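N-acetylglucosamine 2-epimerase (PDB 3GT5) probably acts as a sugar isomerase of the N-acylglucosamine 2-epimerase family, although its own substrate is not established. Local coordinates at residues M19-P24 with H35-D40; W354-D359 with K369-K374; E106-H111 with A160-N165; N110-L115 with Q172-H177. All blocks are in the same frame, centred on the assembly; numbering follows the deposited sequence.

Interaction 1. Residues M19-P24 with H35-D40; sequences MAFYHP and HYFRDD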
# COMPACT_ATOMS: atom_id res chain seq x y z
N MET A 19 -12.62 -9.30 -6.55
CA MET A 19 -13.62 -8.33 -6.98
C MET A 19 -15.05 -8.82 -6.74
O MET A 19 -15.90 -8.03 -6.35
CB MET A 19 -13.44 -7.91 -8.43
CG MET A 19 -12.16 -7.11 -8.72
SD MET A 19 -12.09 -5.47 -7.89
CE MET A 19 -13.46 -4.62 -8.67
N ALA A 20 -15.29 -10.12 -6.91
CA ALA A 20 -16.60 -10.69 -6.66
C ALA A 20 -16.99 -10.61 -5.18
O ALA A 20 -18.17 -10.51 -4.88
CB ALA A 20 -16.69 -12.15 -7.22
N PHE A 21 -16.03 -10.61 -4.25
CA PHE A 21 -16.33 -10.39 -2.83
C PHE A 21 -16.89 -8.98 -2.59
O PHE A 21 -17.91 -8.78 -1.89
CB PHE A 21 -15.06 -10.60 -1.95
CG PHE A 21 -15.28 -10.28 -0.52
CD1 PHE A 21 -15.90 -11.18 0.31
CD2 PHE A 21 -14.94 -9.05 -0.00
CE1 PHE A 21 -16.11 -10.89 1.61
CE2 PHE A 21 -15.18 -8.75 1.33
CZ PHE A 21 -15.76 -9.68 2.13
N TYR A 22 -16.22 -7.97 -3.14
CA TYR A 22 -16.54 -6.57 -2.82
C TYR A 22 -17.67 -6.00 -3.70
O TYR A 22 -18.40 -5.16 -3.27
CB TYR A 22 -15.31 -5.69 -3.03
CG TYR A 22 -14.27 -5.85 -1.98
CD1 TYR A 22 -13.11 -6.59 -2.23
CD2 TYR A 22 -14.45 -5.31 -0.69
CE1 TYR A 22 -12.15 -6.80 -1.25
CE2 TYR A 22 -13.44 -5.48 0.31
CZ TYR A 22 -12.32 -6.22 0.02
OH TYR A 22 -11.34 -6.40 0.97
N HIS A 23 -17.73 -6.45 -4.94
CA HIS A 23 -18.63 -5.86 -5.91
C HIS A 23 -19.90 -6.71 -6.07
O HIS A 23 -19.78 -7.92 -6.28
CB HIS A 23 -17.95 -5.73 -7.29
CG HIS A 23 -18.79 -4.96 -8.26
ND1 HIS A 23 -19.01 -3.62 -8.12
CD2 HIS A 23 -19.54 -5.37 -9.31
CE1 HIS A 23 -19.85 -3.21 -9.06
NE2 HIS A 23 -20.19 -4.26 -9.79
N PRO A 24 -21.09 -6.09 -5.97
CA PRO A 24 -21.37 -4.67 -5.78
C PRO A 24 -21.70 -4.25 -4.32
O PRO A 24 -22.11 -3.11 -4.07
CB PRO A 24 -22.58 -4.46 -6.68
CG PRO A 24 -23.40 -5.70 -6.37
CD PRO A 24 -22.33 -6.82 -6.31
N HIS A 35 -16.93 0.51 4.40
CA HIS A 35 -15.52 0.23 4.71
C HIS A 35 -15.26 -0.91 5.71
O HIS A 35 -14.10 -1.20 6.00
CB HIS A 35 -14.84 1.52 5.20
CG HIS A 35 -14.78 2.59 4.16
ND1 HIS A 35 -14.37 3.87 4.44
CD2 HIS A 35 -15.08 2.57 2.84
CE1 HIS A 35 -14.40 4.59 3.33
NE2 HIS A 35 -14.80 3.82 2.34
N TYR A 36 -16.30 -1.56 6.23
CA TYR A 36 -16.13 -2.60 7.24
C TYR A 36 -16.93 -3.85 6.85
O TYR A 36 -18.18 -3.82 6.81
CB TYR A 36 -16.60 -2.08 8.60
CG TYR A 36 -15.74 -0.99 9.22
CD1 TYR A 36 -14.76 -1.28 10.17
CD2 TYR A 36 -15.93 0.34 8.89
CE1 TYR A 36 -13.99 -0.29 10.75
CE2 TYR A 36 -15.16 1.34 9.45
CZ TYR A 36 -14.21 1.02 10.40
OH TYR A 36 -13.48 2.02 10.97
N PHE A 37 -16.21 -4.92 6.50
CA PHE A 37 -16.82 -6.16 6.00
C PHE A 37 -16.42 -7.37 6.82
O PHE A 37 -15.22 -7.60 7.14
CB PHE A 37 -16.41 -6.47 4.56
CG PHE A 37 -16.66 -5.34 3.58
CD1 PHE A 37 -17.70 -5.42 2.69
CD2 PHE A 37 -15.81 -4.24 3.51
CE1 PHE A 37 -17.93 -4.40 1.79
CE2 PHE A 37 -16.04 -3.22 2.59
CZ PHE A 37 -17.10 -3.30 1.75
N ARG A 38 -17.42 -8.20 7.13
CA ARG A 38 -17.17 -9.52 7.67
C ARG A 38 -16.72 -10.53 6.61
O ARG A 38 -16.79 -10.25 5.40
CB ARG A 38 -18.44 -10.09 8.33
CG ARG A 38 -18.95 -9.28 9.49
CD ARG A 38 -20.11 -10.00 10.22
NE ARG A 38 -20.62 -9.14 11.27
CZ ARG A 38 -21.64 -8.29 11.16
NH1 ARG A 38 -22.32 -8.14 10.02
NH2 ARG A 38 -21.99 -7.55 12.21
N ASP A 39 -16.30 -11.72 7.05
CA ASP A 39 -15.82 -12.76 6.15
C ASP A 39 -16.82 -13.06 5.05
O ASP A 39 -16.43 -13.33 3.94
CB ASP A 39 -15.52 -14.06 6.89
CG ASP A 39 -14.23 -14.03 7.72
OD1 ASP A 39 -13.35 -13.17 7.50
OD2 ASP A 39 -14.05 -14.92 8.59
N ASP A 40 -18.10 -13.04 5.40
CA ASP A 40 -19.14 -13.40 4.43
C ASP A 40 -19.62 -12.23 3.60
O ASP A 40 -20.56 -12.37 2.82
CB ASP A 40 -20.32 -14.09 5.13
CG ASP A 40 -21.02 -13.19 6.15
OD1 ASP A 40 -20.80 -11.95 6.20
OD2 ASP A 40 -21.82 -13.74 6.93
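Phe37 meets both Phe21 and Tyr22, two consecutive residues in the last turn of helix 8-22, and its side chain can be followed outward from the backbone. Its CB is about equally far from two rim atoms of the Phe21 ring, with Phe21 CZ to Phe37 CB at 4.1 Å, and it lies at that ring's edge rather than over a face. From there CG lies beside the backbone N and anti to the carbonyl carbon (chi1 -54°), which sets one face of the ring before Tyr22. Around its far rim, Phe37 CE2 sits 4.1 Å from Tyr22 CE2, and Phe37 CZ is likewise 4.1 Å from Tyr22 CD2. The ring centroids are 5.4 Å apart and the planes stand at 85°, which makes this a T-shaped pair with the tyrosine supplying the edge.

Phe21 takes the other direction. With CG anti to its backbone nitrogen (chi1 174°), it reaches the chain beyond Phe37, and its rim carbons meet two successive carbonyl oxygens: Phe21 CZ to Arg38 O is 3.5 Å and Phe21 CE1 to Asp39 O is 3.4 Å. Both oxygens lie near the ring plane. Asp39 O also accepts a hydrogen bond from Lys369 NZ. Phe21 CD2 stands 3.6 Å above the centre of the Tyr22 ring, which probably helps to fix the tyrosine's tilt, while Tyr22 OH bonds to Asp376 and Ser370. No hydrogen bond links the two segments, and the arrangement is an aromatic cluster seating a short strand, 36-37 of a two-stranded antiparallel sheet, against the end of a helix.

Interaction 2. Residues W354-D359 with K369-K374; sequences WYRLLD and KSPAGK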
# COMPACT_ATOMS: atom_id res chain seq x y z
N TRP A 354 -8.86 -11.94 0.93
CA TRP A 354 -7.97 -12.53 1.92
C TRP A 354 -8.41 -12.17 3.33
O TRP A 354 -9.02 -11.12 3.57
CB TRP A 354 -6.53 -11.99 1.74
CG TRP A 354 -5.76 -12.38 0.49
CD1 TRP A 354 -6.22 -12.46 -0.81
CD2 TRP A 354 -4.34 -12.61 0.41
NE1 TRP A 354 -5.20 -12.76 -1.65
CE2 TRP A 354 -4.03 -12.85 -0.94
CE3 TRP A 354 -3.31 -12.62 1.35
CZ2 TRP A 354 -2.75 -13.14 -1.36
CZ3 TRP A 354 -2.04 -12.90 0.93
CH2 TRP A 354 -1.76 -13.16 -0.40
N TYR A 355 -8.12 -13.06 4.28
CA TYR A 355 -8.24 -12.69 5.69
C TYR A 355 -7.22 -11.62 5.99
O TYR A 355 -6.19 -11.59 5.33
CB TYR A 355 -8.03 -13.87 6.61
CG TYR A 355 -8.95 -15.04 6.29
CD1 TYR A 355 -10.31 -14.87 6.29
CD2 TYR A 355 -8.42 -16.29 5.99
CE1 TYR A 355 -11.17 -15.96 5.99
CE2 TYR A 355 -9.24 -17.38 5.69
CZ TYR A 355 -10.64 -17.19 5.70
OH TYR A 355 -11.46 -18.24 5.40
N ARG A 356 -7.51 -10.72 6.94
CA ARG A 356 -6.54 -9.68 7.28
C ARG A 356 -5.28 -10.25 7.98
O ARG A 356 -4.15 -9.92 7.63
CB ARG A 356 -7.16 -8.55 8.07
CG ARG A 356 -6.22 -7.37 8.36
CD ARG A 356 -6.90 -6.21 9.06
NE ARG A 356 -7.06 -6.49 10.50
CZ ARG A 356 -6.18 -6.17 11.45
NH1 ARG A 356 -6.45 -6.49 12.71
NH2 ARG A 356 -5.05 -5.53 11.17
N LEU A 357 -5.46 -11.11 8.98
CA LEU A 357 -4.34 -11.66 9.68
C LEU A 357 -4.69 -12.98 10.36
O LEU A 357 -5.86 -13.30 10.53
CB LEU A 357 -3.82 -10.66 10.71
CG LEU A 357 -4.60 -10.53 12.02
CD1 LEU A 357 -3.78 -9.66 13.03
CD2 LEU A 357 -5.95 -9.93 11.76
N LEU A 358 -3.66 -13.74 10.67
CA LEU A 358 -3.79 -14.97 11.43
C LEU A 358 -2.77 -14.85 12.55
O LEU A 358 -1.77 -14.09 12.44
CB LEU A 358 -3.49 -16.17 10.55
CG LEU A 358 -4.33 -16.32 9.26
CD1 LEU A 358 -3.68 -17.43 8.41
CD2 LEU A 358 -5.80 -16.62 9.63
N ASP A 359 -2.96 -15.63 13.61
CA ASP A 359 -1.93 -15.67 14.63
C ASP A 359 -0.74 -16.53 14.16
O ASP A 359 -0.71 -17.03 13.04
CB ASP A 359 -2.53 -16.07 15.99
CG ASP A 359 -2.82 -17.56 16.09
OD1 ASP A 359 -2.54 -18.29 15.14
OD2 ASP A 359 -3.31 -17.99 17.16
N LYS A 369 -12.95 -9.51 8.22
CA LYS A 369 -12.11 -9.68 7.06
C LYS A 369 -11.47 -8.39 6.60
O LYS A 369 -10.28 -8.35 6.34
CB LYS A 369 -12.90 -10.26 5.89
CG LYS A 369 -12.12 -10.40 4.59
CD LYS A 369 -12.89 -11.23 3.59
CE LYS A 369 -12.72 -12.72 3.73
NZ LYS A 369 -13.77 -13.45 2.96
N SER A 370 -12.29 -7.36 6.48
CA SER A 370 -11.81 -6.09 5.93
C SER A 370 -12.38 -4.96 6.75
O SER A 370 -13.39 -4.37 6.40
CB SER A 370 -12.22 -5.91 4.48
OG SER A 370 -11.67 -6.88 3.66
N PRO A 371 -11.68 -4.59 7.82
CA PRO A 371 -12.00 -3.34 8.50
C PRO A 371 -11.49 -2.14 7.68
O PRO A 371 -10.82 -2.31 6.66
CB PRO A 371 -11.27 -3.46 9.84
CG PRO A 371 -10.32 -4.64 9.71
CD PRO A 371 -10.48 -5.25 8.37
N ALA A 372 -11.80 -0.95 8.15
CA ALA A 372 -11.36 0.30 7.52
C ALA A 372 -9.88 0.26 7.28
O ALA A 372 -9.10 -0.16 8.15
CB ALA A 372 -11.71 1.48 8.40
N GLY A 373 -9.48 0.65 6.06
CA GLY A 373 -8.09 0.56 5.63
C GLY A 373 -7.85 -0.61 4.67
O GLY A 373 -6.99 -0.53 3.78
N LYS A 374 -8.59 -1.70 4.82
CA LYS A 374 -8.36 -2.89 3.95
C LYS A 374 -9.40 -2.99 2.87
O LYS A 374 -10.59 -3.05 3.16
CB LYS A 374 -8.35 -4.18 4.77
CG LYS A 374 -8.35 -5.45 3.95
CD LYS A 374 -7.89 -6.67 4.78
CE LYS A 374 -7.84 -7.95 4.02
NZ LYS A 374 -9.15 -8.36 3.42
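In the loop between strand 357-358 and helix 377-387, buried Lys374 gathers carbonyl, hydroxyl and carboxylate partners. Lys374 NZ donates across the contact to Trp354 O at 2.8 Å, and the same nitrogen bonds to two groups of its own segment. These are Ser370 OG, 2.9 Å from Lys374 NZ, and Lys369 O, 3.1 Å from Lys374 NZ and approached from above the carbonyl plane. Outside the segments, Asp376 forms a salt bridge with the ammonium and Phe309 a cation-pi contact, so the charge probably stays protonated. The Lys374 chain runs extended and bends only at its end (chi4 -59°), which swings NZ toward Trp354 O.

The Lys369 side chain also passes Trp354 O, its CG 3.3 Å away, while its own NZ goes on to Asp348. Arg356 CB makes a van der Waals contact with Lys369 O at 3.6 Å. Apolar packing adds Arg356 CB to Lys374 CD at 3.9 Å and Arg356 CD to Pro371 CD at 3.8 Å.

Lys369 and Ser370 form a classic beta bulge opposite Phe37, and Pro371 to Lys374 make a type II turn, closed by Lys374 N to Pro371 O at 3.0 Å, with Gly373 in the position that favours glycine.

Interaction 3. Residues E106-H111 with A160-N165; sequences EDDTNH and ADAQWN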
# COMPACT_ATOMS: atom_id res chain seq x y z
N GLU A 106 -15.02 13.41 11.52
CA GLU A 106 -14.68 12.91 12.84
C GLU A 106 -13.24 13.26 13.19
O GLU A 106 -12.97 13.68 14.31
CB GLU A 106 -14.92 11.41 12.95
CG GLU A 106 -14.23 10.75 14.12
CD GLU A 106 -14.31 9.24 14.09
OE1 GLU A 106 -15.38 8.70 14.46
OE2 GLU A 106 -13.31 8.59 13.69
N ASP A 107 -12.31 13.03 12.28
CA ASP A 107 -10.90 13.38 12.52
C ASP A 107 -10.44 14.16 11.31
O ASP A 107 -10.43 13.63 10.20
CB ASP A 107 -10.07 12.12 12.74
CG ASP A 107 -8.64 12.41 13.07
OD1 ASP A 107 -8.25 13.61 13.01
OD2 ASP A 107 -7.93 11.44 13.40
N ASP A 108 -10.10 15.43 11.51
CA ASP A 108 -9.70 16.31 10.42
C ASP A 108 -8.18 16.47 10.34
O ASP A 108 -7.70 17.36 9.65
CB ASP A 108 -10.35 17.70 10.56
CG ASP A 108 -9.89 18.45 11.82
OD1 ASP A 108 -9.04 17.94 12.59
OD2 ASP A 108 -10.37 19.59 12.02
N THR A 109 -7.44 15.62 11.04
CA THR A 109 -5.97 15.61 10.98
C THR A 109 -5.51 15.39 9.56
O THR A 109 -6.02 14.51 8.87
CB THR A 109 -5.37 14.52 11.84
OG1 THR A 109 -5.82 14.68 13.18
CG2 THR A 109 -3.81 14.58 11.81
N ASN A 110 -4.54 16.21 9.14
CA ASN A 110 -3.96 16.15 7.79
C ASN A 110 -2.75 15.22 7.73
O ASN A 110 -1.67 15.57 8.14
CB ASN A 110 -3.61 17.56 7.31
CG ASN A 110 -4.83 18.36 6.92
OD1 ASN A 110 -5.63 17.91 6.11
ND2 ASN A 110 -4.98 19.58 7.47
N HIS A 111 -2.99 14.00 7.28
CA HIS A 111 -1.97 12.97 7.24
C HIS A 111 -1.35 12.88 5.88
O HIS A 111 -2.04 12.72 4.90
CB HIS A 111 -2.60 11.62 7.59
CG HIS A 111 -2.79 11.43 9.05
ND1 HIS A 111 -1.74 11.17 9.91
CD2 HIS A 111 -3.91 11.46 9.81
CE1 HIS A 111 -2.21 11.04 11.14
NE2 HIS A 111 -3.53 11.21 11.11
N ALA A 160 -0.10 17.03 10.29
CA ALA A 160 -0.41 18.40 10.68
C ALA A 160 -1.88 18.49 11.08
O ALA A 160 -2.75 17.71 10.63
CB ALA A 160 -0.04 19.38 9.54
N ASP A 161 -2.17 19.42 11.98
CA ASP A 161 -3.52 19.72 12.31
C ASP A 161 -4.24 20.45 11.18
O ASP A 161 -3.67 20.72 10.14
CB ASP A 161 -3.60 20.47 13.66
CG ASP A 161 -3.13 21.95 13.60
OD1 ASP A 161 -2.91 22.56 12.53
OD2 ASP A 161 -3.02 22.53 14.72
N ALA A 162 -5.50 20.80 11.40
CA ALA A 162 -6.31 21.47 10.36
C ALA A 162 -5.85 22.91 9.97
O ALA A 162 -6.17 23.39 8.89
CB ALA A 162 -7.80 21.44 10.76
N GLN A 163 -5.05 23.56 10.83
CA GLN A 163 -4.35 24.81 10.47
C GLN A 163 -2.88 24.63 10.02
O GLN A 163 -2.11 25.59 9.95
CB GLN A 163 -4.41 25.76 11.66
CG GLN A 163 -5.74 26.42 11.84
CD GLN A 163 -5.64 27.62 12.79
OE1 GLN A 163 -5.21 27.48 13.94
NE2 GLN A 163 -6.02 28.81 12.30
N TRP A 164 -2.48 23.38 9.71
CA TRP A 164 -1.18 23.04 9.15
C TRP A 164 -0.02 23.17 10.14
O TRP A 164 1.11 23.42 9.75
CB TRP A 164 -0.89 23.81 7.86
CG TRP A 164 -1.98 23.70 6.86
CD1 TRP A 164 -2.82 24.68 6.44
CD2 TRP A 164 -2.36 22.52 6.14
NE1 TRP A 164 -3.70 24.19 5.51
CE2 TRP A 164 -3.43 22.87 5.30
CE3 TRP A 164 -1.87 21.21 6.10
CZ2 TRP A 164 -4.04 21.95 4.44
CZ3 TRP A 164 -2.46 20.31 5.24
CH2 TRP A 164 -3.55 20.68 4.43
N ASN A 165 -0.31 22.93 11.41
CA ASN A 165 0.73 22.89 12.43
C ASN A 165 1.22 21.48 12.52
O ASN A 165 0.45 20.60 12.90
CB ASN A 165 0.20 23.31 13.79
CG ASN A 165 -0.19 24.78 13.83
OD1 ASN A 165 0.64 25.67 13.60
ND2 ASN A 165 -1.43 25.03 14.10
O HOH W 1 -6.88 19.30 13.33
O HOH W 2 -7.04 21.59 6.97
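The side-chain amide of Asn110 lies over one face of the Trp164 indole, their planes only 12° apart. Asn110 ND2 stands 3.4 Å above the ring plane, displaced toward the rim and nearest Trp164 CZ3, while Asn110 CG is 3.5 Å from the same carbon. The carbonyl oxygens of Asp161 and Ala162, and a water bonded to ND2, lie higher above the same face. Trp164 also stacks with His147, and Thr109 CG2 covers one face of the His111 ring. Asn110 CG sits beside the backbone N and anti to the carbonyl carbon (chi1 -74°), which lays the amide on the indole. Nearly parallel to it, the amide directs its N-H groups along the face: Asn110 ND2 donates to Asp161 O at 3.2 Å, from above that carbonyl's plane, and to the water, which passes the link on to Ala162 O. Trp164 N, closing the type I turn from Asp161 to Trp164, reaches Asp161 O from the opposite face of its plane, so two donors hold this oxygen.

The backbones pair at Asn110 and Ala160, an antiparallel hydrogen-bonded pair joining strands 104-111 and 155-160 of the five-stranded sheet. Asn110 N to Ala160 O is 2.8 Å. The return bond, Ala160 N to Asn110 O, is 3.0 Å.

Beyond the pair, a second water bridges Asp108 OD1 and Ala162 N. Just before Asp108, Asp107 OD1 accepts from Thr109 N at 2.9 Å in an Asx turn and also takes the Thr109 hydroxyl.

Interaction 4. Residues N110-L115 with Q172-H177; sequences NHCYGL and QNANMH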
# COMPACT_ATOMS: atom_id res chain seq x y z
N ASN A 110 -4.54 16.21 9.14
CA ASN A 110 -3.96 16.15 7.79
C ASN A 110 -2.75 15.22 7.73
O ASN A 110 -1.67 15.57 8.14
CB ASN A 110 -3.61 17.56 7.31
CG ASN A 110 -4.83 18.36 6.92
OD1 ASN A 110 -5.63 17.91 6.11
ND2 ASN A 110 -4.98 19.58 7.47
N HIS A 111 -2.99 14.00 7.28
CA HIS A 111 -1.97 12.97 7.24
C HIS A 111 -1.35 12.88 5.88
O HIS A 111 -2.04 12.72 4.90
CB HIS A 111 -2.60 11.62 7.59
CG HIS A 111 -2.79 11.43 9.05
ND1 HIS A 111 -1.74 11.17 9.91
CD2 HIS A 111 -3.91 11.46 9.81
CE1 HIS A 111 -2.21 11.04 11.14
NE2 HIS A 111 -3.53 11.21 11.11
N CYS A 112 -0.03 12.97 5.80
CA CYS A 112 0.68 12.75 4.54
C CYS A 112 0.33 11.37 3.97
O CYS A 112 0.25 11.21 2.75
CB CYS A 112 2.17 12.84 4.78
SG CYS A 112 3.02 12.94 3.19
N TYR A 113 0.17 10.37 4.85
CA TYR A 113 -0.22 9.03 4.42
C TYR A 113 -1.51 9.09 3.59
O TYR A 113 -1.62 8.45 2.53
CB TYR A 113 -0.37 8.16 5.67
CG TYR A 113 -0.55 6.69 5.41
CD1 TYR A 113 0.48 5.77 5.62
CD2 TYR A 113 -1.80 6.21 4.93
CE1 TYR A 113 0.30 4.43 5.39
CE2 TYR A 113 -1.97 4.89 4.69
CZ TYR A 113 -0.93 4.01 4.91
OH TYR A 113 -1.10 2.66 4.68
N GLY A 114 -2.47 9.88 4.07
CA GLY A 114 -3.73 10.19 3.38
C GLY A 114 -3.55 10.80 2.01
O GLY A 114 -4.10 10.31 1.01
N LEU A 115 -2.72 11.83 1.93
CA LEU A 115 -2.44 12.46 0.65
C LEU A 115 -1.74 11.55 -0.39
O LEU A 115 -1.93 11.75 -1.59
CB LEU A 115 -1.63 13.75 0.85
CG LEU A 115 -2.45 14.78 1.63
CD1 LEU A 115 -1.52 15.89 2.06
CD2 LEU A 115 -3.57 15.28 0.71
N GLN A 172 8.70 6.77 7.70
CA GLN A 172 9.06 6.23 6.38
C GLN A 172 7.78 5.87 5.60
O GLN A 172 7.78 5.94 4.35
CB GLN A 172 10.06 5.05 6.46
CG GLN A 172 9.43 3.68 6.78
CD GLN A 172 8.83 3.03 5.53
OE1 GLN A 172 9.42 3.17 4.46
NE2 GLN A 172 7.72 2.31 5.67
N ASN A 173 6.71 5.47 6.31
CA ASN A 173 5.54 4.83 5.67
C ASN A 173 4.80 5.76 4.71
O ASN A 173 4.50 5.38 3.57
CB ASN A 173 4.59 4.31 6.76
CG ASN A 173 3.70 3.18 6.30
OD1 ASN A 173 3.71 2.78 5.17
ND2 ASN A 173 2.96 2.62 7.23
N ALA A 174 4.55 7.01 5.13
CA ALA A 174 3.91 7.96 4.22
C ALA A 174 4.82 8.25 2.98
O ALA A 174 4.31 8.41 1.87
CB ALA A 174 3.51 9.26 4.95
N ASN A 175 6.14 8.30 3.17
CA ASN A 175 7.08 8.53 2.09
C ASN A 175 7.13 7.36 1.12
O ASN A 175 7.27 7.53 -0.09
CB ASN A 175 8.43 8.90 2.68
CG ASN A 175 8.45 10.34 3.15
OD1 ASN A 175 8.54 11.24 2.33
ND2 ASN A 175 8.31 10.57 4.48
N MET A 176 7.03 6.15 1.67
CA MET A 176 6.96 4.92 0.86
C MET A 176 5.71 4.90 -0.03
O MET A 176 5.80 4.66 -1.25
CB MET A 176 6.96 3.69 1.78
CG MET A 176 7.10 2.35 1.08
SD MET A 176 6.78 0.87 2.21
CE MET A 176 5.10 1.25 2.54
N HIS A 177 4.54 5.20 0.57
CA HIS A 177 3.32 5.28 -0.22
C HIS A 177 3.34 6.45 -1.16
O HIS A 177 2.72 6.37 -2.22
CB HIS A 177 2.08 5.22 0.65
CG HIS A 177 1.90 3.87 1.26
ND1 HIS A 177 1.58 2.76 0.50
CD2 HIS A 177 2.04 3.42 2.54
CE1 HIS A 177 1.52 1.70 1.28
NE2 HIS A 177 1.78 2.08 2.52
O HOH W 3 0.85 0.70 5.16
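One water molecule ties Tyr113 to His177, lying 2.8 Å from Tyr113 OH and 3.1 Å from His177 NE2. The imidazole's ND1 bonds to Glu180, so both ring nitrogens have partners, which probably helps to hold the ring's rotation. The two rings also touch directly: Tyr113 CE1 is 3.5 Å from His177 CD2. Their centroids are 5.0 Å apart and the planes meet at 64°, an oblique pair.

The CE1 edge of the tyrosine ring points at the flat of the Asn173 amide. Tyr113 CE1 is 3.7 Å from Asn173 ND2 and about as far from the amide's carbon and oxygen, and the two planes are almost perpendicular, at 87°. A bond from ND2 to Phe240 O holds the amide's rotation. Tyr113 CG is anti to the backbone N (chi1 -171°), which carries the ring across to Asn173 and His177 on the opposite helix.

Nearer the backbones, Ala174 CB is 3.5 Å from Tyr113 N, and Cys112 CB lies 3.8 Å from the same methyl. With only this small side chain between them, the helices come close, Tyr113 CA to Ala174 CA being 4.3 Å. His111 is the N-cap residue of helix 112-127. Segment 172-177 belongs to the first part of helix 172-189. Helix 51-68 presses on Tyr113 through Val52 and Arg56, helix 247-263 meets His177 through Glu252, and strand 155-160 touches Cys112 and Ala174 through Tyr156 and Asp158.

How the interactions relate
The four contacts fall into two neighbouring pairs. Interactions 1 and 2 have centres 11 Å apart and touch directly, so the end of helix 8-22 and strand 36-37 meet the chain that leads into helix 377-387. Sequence-distant ends of the chain are thereby joined, as expected of a closed ring of helices such as the (alpha/alpha)6 barrel of this family. Interactions 3 and 4, 13 Å apart between centres, both draw on strand 104-111 and share Asn110 and His111, one on the five-stranded sheet and the other at two helix starts. Centres in different pairs lie 20 to 30 Å apart. Interaction 1 comes first along the chain and interaction 2 last.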